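Local coordinates for RNA-dependent RNA polymerase (Qualyub virus, PDB 6DX1), which probably acts, through its viral OTU domain, as a cysteine protease that removes ubiquitin from conjugated proteins, at residues Tyr26-Pro37 and Asp149-Ile157. Residues are numbered along the deposited sequence; the frame is centred on the assembly and turned at random.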
# COMPACT_ATOMS: atom_id res chain seq x y z
N TYR A 26 -1.62 -6.08 -16.41
CA TYR A 26 -1.64 -6.68 -15.08
C TYR A 26 -2.33 -8.04 -15.08
O TYR A 26 -2.00 -8.89 -14.25
CB TYR A 26 -2.26 -5.74 -14.04
CG TYR A 26 -3.76 -5.49 -14.11
CD1 TYR A 26 -4.67 -6.45 -13.67
CD2 TYR A 26 -4.27 -4.27 -14.55
CE1 TYR A 26 -6.05 -6.22 -13.72
CE2 TYR A 26 -5.64 -4.02 -14.59
CZ TYR A 26 -6.52 -5.00 -14.18
OH TYR A 26 -7.88 -4.77 -14.22
N ARG A 27 -3.27 -8.27 -16.01
CA ARG A 27 -3.97 -9.55 -16.06
C ARG A 27 -3.05 -10.72 -16.39
O ARG A 27 -3.43 -11.88 -16.18
CB ARG A 27 -5.10 -9.48 -17.09
CG ARG A 27 -6.36 -8.81 -16.59
CD ARG A 27 -7.33 -8.57 -17.74
NE ARG A 27 -8.46 -7.73 -17.34
CZ ARG A 27 -8.42 -6.40 -17.31
NH1 ARG A 27 -7.30 -5.76 -17.65
NH2 ARG A 27 -9.49 -5.71 -16.93
N GLU A 28 -1.85 -10.45 -16.90
CA GLU A 28 -0.92 -11.55 -17.15
C GLU A 28 -0.32 -12.09 -15.85
O GLU A 28 0.10 -13.25 -15.81
CB GLU A 28 0.17 -11.11 -18.14
CG GLU A 28 1.54 -11.76 -17.94
CD GLU A 28 2.52 -11.51 -19.09
OE1 GLU A 28 2.65 -10.35 -19.54
OE2 GLU A 28 3.19 -12.48 -19.52
N PHE A 29 -0.36 -11.30 -14.77
CA PHE A 29 0.27 -11.67 -13.51
C PHE A 29 -0.67 -11.69 -12.32
O PHE A 29 -0.30 -12.26 -11.28
CB PHE A 29 1.41 -10.70 -13.17
CG PHE A 29 2.50 -10.69 -14.19
CD1 PHE A 29 3.49 -11.66 -14.16
CD2 PHE A 29 2.53 -9.74 -15.20
CE1 PHE A 29 4.50 -11.67 -15.11
CE2 PHE A 29 3.54 -9.74 -16.14
CZ PHE A 29 4.52 -10.72 -16.10
N PHE A 30 -1.85 -11.10 -12.42
CA PHE A 30 -2.72 -10.89 -11.28
C PHE A 30 -4.18 -11.07 -11.68
O PHE A 30 -4.56 -10.85 -12.83
CB PHE A 30 -2.63 -9.47 -10.71
CG PHE A 30 -1.26 -9.05 -10.26
CD1 PHE A 30 -0.76 -9.43 -9.03
CD2 PHE A 30 -0.51 -8.18 -11.05
CE1 PHE A 30 0.48 -8.98 -8.59
CE2 PHE A 30 0.73 -7.74 -10.63
CZ PHE A 30 1.22 -8.13 -9.40
N ASN A 31 -5.00 -11.39 -10.68
CA ASN A 31 -6.44 -11.18 -10.74
C ASN A 31 -6.80 -10.01 -9.84
O ASN A 31 -6.29 -9.91 -8.72
CB ASN A 31 -7.20 -12.45 -10.31
CG ASN A 31 -6.92 -13.63 -11.22
OD1 ASN A 31 -7.02 -13.51 -12.43
ND2 ASN A 31 -6.56 -14.76 -10.64
N LYS A 32 -7.67 -9.12 -10.32
CA LYS A 32 -8.05 -7.93 -9.57
C LYS A 32 -9.29 -8.21 -8.73
O LYS A 32 -10.23 -8.88 -9.19
CB LYS A 32 -8.31 -6.76 -10.51
CG LYS A 32 -8.72 -5.47 -9.81
CD LYS A 32 -8.94 -4.35 -10.80
CE LYS A 32 -10.14 -4.64 -11.69
NZ LYS A 32 -10.62 -3.42 -12.40
N GLU A 33 -9.28 -7.74 -7.48
CA GLU A 33 -10.45 -7.76 -6.61
C GLU A 33 -10.79 -6.32 -6.24
O GLU A 33 -9.96 -5.62 -5.64
CB GLU A 33 -10.21 -8.61 -5.37
CG GLU A 33 -9.90 -10.07 -5.74
CD GLU A 33 -9.87 -11.02 -4.57
OE1 GLU A 33 -10.07 -10.58 -3.42
OE2 GLU A 33 -9.64 -12.23 -4.80
N LEU A 34 -11.99 -5.89 -6.60
CA LEU A 34 -12.38 -4.49 -6.42
C LEU A 34 -12.65 -4.18 -4.96
O LEU A 34 -13.09 -5.04 -4.18
CB LEU A 34 -13.63 -4.20 -7.24
CG LEU A 34 -13.51 -4.22 -8.76
CD1 LEU A 34 -14.87 -3.98 -9.39
CD2 LEU A 34 -12.52 -3.16 -9.22
N THR A 35 -12.39 -2.92 -4.58
CA THR A 35 -12.76 -2.40 -3.28
C THR A 35 -13.86 -1.35 -3.48
O THR A 35 -14.01 -0.78 -4.56
CB THR A 35 -11.58 -1.75 -2.56
OG1 THR A 35 -11.13 -0.63 -3.33
CG2 THR A 35 -10.44 -2.76 -2.35
N LEU A 36 -14.63 -1.12 -2.42
CA LEU A 36 -15.65 -0.08 -2.48
C LEU A 36 -15.00 1.25 -2.80
O LEU A 36 -13.97 1.60 -2.20
CB LEU A 36 -16.39 -0.01 -1.15
CG LEU A 36 -17.79 0.61 -1.19
CD1 LEU A 36 -18.76 -0.26 -1.98
CD2 LEU A 36 -18.28 0.80 0.24
N PRO A 37 -15.53 2.03 -3.76
CA PRO A 37 -14.90 3.32 -4.12
C PRO A 37 -15.26 4.44 -3.16
O PRO A 37 -15.94 5.43 -3.50
CB PRO A 37 -15.43 3.56 -5.54
CG PRO A 37 -16.79 2.94 -5.53
CD PRO A 37 -16.64 1.69 -4.67
N ASP A 149 -6.62 8.35 -6.56
CA ASP A 149 -6.12 7.66 -5.37
C ASP A 149 -7.03 6.52 -4.94
O ASP A 149 -7.13 6.21 -3.75
CB ASP A 149 -5.89 8.63 -4.23
CG ASP A 149 -4.59 9.37 -4.38
OD1 ASP A 149 -4.51 10.53 -3.93
OD2 ASP A 149 -3.64 8.80 -4.97
N HIS A 150 -7.67 5.88 -5.91
CA HIS A 150 -8.39 4.65 -5.62
C HIS A 150 -7.43 3.47 -5.70
O HIS A 150 -6.57 3.40 -6.58
CB HIS A 150 -9.56 4.44 -6.57
CG HIS A 150 -10.29 3.17 -6.30
ND1 HIS A 150 -11.20 3.05 -5.26
CD2 HIS A 150 -10.20 1.94 -6.86
CE1 HIS A 150 -11.65 1.80 -5.22
NE2 HIS A 150 -11.05 1.11 -6.18
N PHE A 151 -7.58 2.53 -4.76
CA PHE A 151 -6.77 1.31 -4.72
C PHE A 151 -7.68 0.10 -4.81
O PHE A 151 -8.65 -0.01 -4.04
CB PHE A 151 -5.97 1.20 -3.42
CG PHE A 151 -4.91 2.26 -3.24
CD1 PHE A 151 -3.63 2.06 -3.75
CD2 PHE A 151 -5.18 3.42 -2.52
CE1 PHE A 151 -2.64 3.04 -3.56
CE2 PHE A 151 -4.19 4.39 -2.33
CZ PHE A 151 -2.92 4.20 -2.87
N ASP A 152 -7.34 -0.83 -5.69
CA ASP A 152 -7.92 -2.16 -5.70
C ASP A 152 -6.86 -3.19 -5.32
O ASP A 152 -5.66 -2.89 -5.28
CB ASP A 152 -8.51 -2.48 -7.07
CG ASP A 152 -9.69 -1.59 -7.41
OD1 ASP A 152 -9.68 -0.95 -8.49
OD2 ASP A 152 -10.64 -1.53 -6.59
N PHE A 153 -7.30 -4.41 -5.03
CA PHE A 153 -6.38 -5.45 -4.59
C PHE A 153 -6.01 -6.36 -5.75
O PHE A 153 -6.84 -6.66 -6.61
CB PHE A 153 -7.02 -6.28 -3.47
CG PHE A 153 -6.17 -7.40 -2.97
CD1 PHE A 153 -4.86 -7.19 -2.55
CD2 PHE A 153 -6.69 -8.68 -2.87
CE1 PHE A 153 -4.09 -8.23 -2.06
CE2 PHE A 153 -5.93 -9.73 -2.38
CZ PHE A 153 -4.61 -9.51 -1.99
N LEU A 154 -4.76 -6.79 -5.80
CA LEU A 154 -4.28 -7.66 -6.87
C LEU A 154 -3.78 -8.97 -6.26
O LEU A 154 -2.93 -8.95 -5.37
CB LEU A 154 -3.16 -6.98 -7.66
CG LEU A 154 -3.56 -5.77 -8.50
CD1 LEU A 154 -2.27 -5.09 -8.99
CD2 LEU A 154 -4.43 -6.15 -9.67
N VAL A 155 -4.30 -10.09 -6.74
CA VAL A 155 -3.89 -11.42 -6.28
C VAL A 155 -2.96 -12.03 -7.34
O VAL A 155 -3.39 -12.20 -8.48
CB VAL A 155 -5.08 -12.35 -6.04
CG1 VAL A 155 -4.59 -13.65 -5.40
CG2 VAL A 155 -6.14 -11.68 -5.19
N PRO A 156 -1.72 -12.37 -7.00
CA PRO A 156 -0.84 -13.00 -7.99
C PRO A 156 -1.40 -14.32 -8.47
O PRO A 156 -1.93 -15.12 -7.69
CB PRO A 156 0.47 -13.19 -7.22
CG PRO A 156 0.41 -12.21 -6.10
CD PRO A 156 -1.04 -12.14 -5.72
N ILE A 157 -1.30 -14.54 -9.78
CA ILE A 157 -1.66 -15.80 -10.40
C ILE A 157 -0.61 -16.83 -10.04
O ILE A 157 0.59 -16.54 -10.11
CB ILE A 157 -1.79 -15.64 -11.92
CG1 ILE A 157 -2.96 -14.74 -12.28
CG2 ILE A 157 -1.93 -17.01 -12.59
CD1 ILE A 157 -3.00 -14.36 -13.74
O HOH W 1 1.76 -14.14 -11.15
O HOH W 2 -10.20 -0.92 -10.97
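With CG of Asp152 beside its own backbone N (chi1 -66°) and OG1 of Thr35 between backbone N and carbonyl carbon (chi1 63°), the carboxylate turns to the Thr35 backbone N and the hydroxyl to the Phe151 carbonyl, just past the last bridge, Glu33 with Phe153, of two antiparallel strands of the OTU fold. They illustrate how side-chain acceptors and donors can take over from backbone pairing. Strand 30-33 edges the mixed sheet here, and strand 150-156 joins it to strand 140-146. Two donors hold Asp152 OD2: Thr35 N reaches its anti side at 3.0 Å, while NE2 of His150 comes from above the carboxylate plane at 2.7 Å. The NE2 bond, with OD2 near the ring plane, orients the imidazole. The His150 side chain also touches Cys41 of helix 41-51, a Cys-His-carboxylate grouping consistent with the active site of an OTU cysteine protease. A water links Asp152 OD1 to Lys32 NZ, which also forms a salt bridge with Asp123. Leu154, on the same face as Lys32, lays CD1 over one face of the Phe30 ring, 4.2 Å from its centroid. Back beside Asp152, the Thr35 hydroxyl donates in the carbonyl plane, OG1 lying 2.7 Å from Phe151 O.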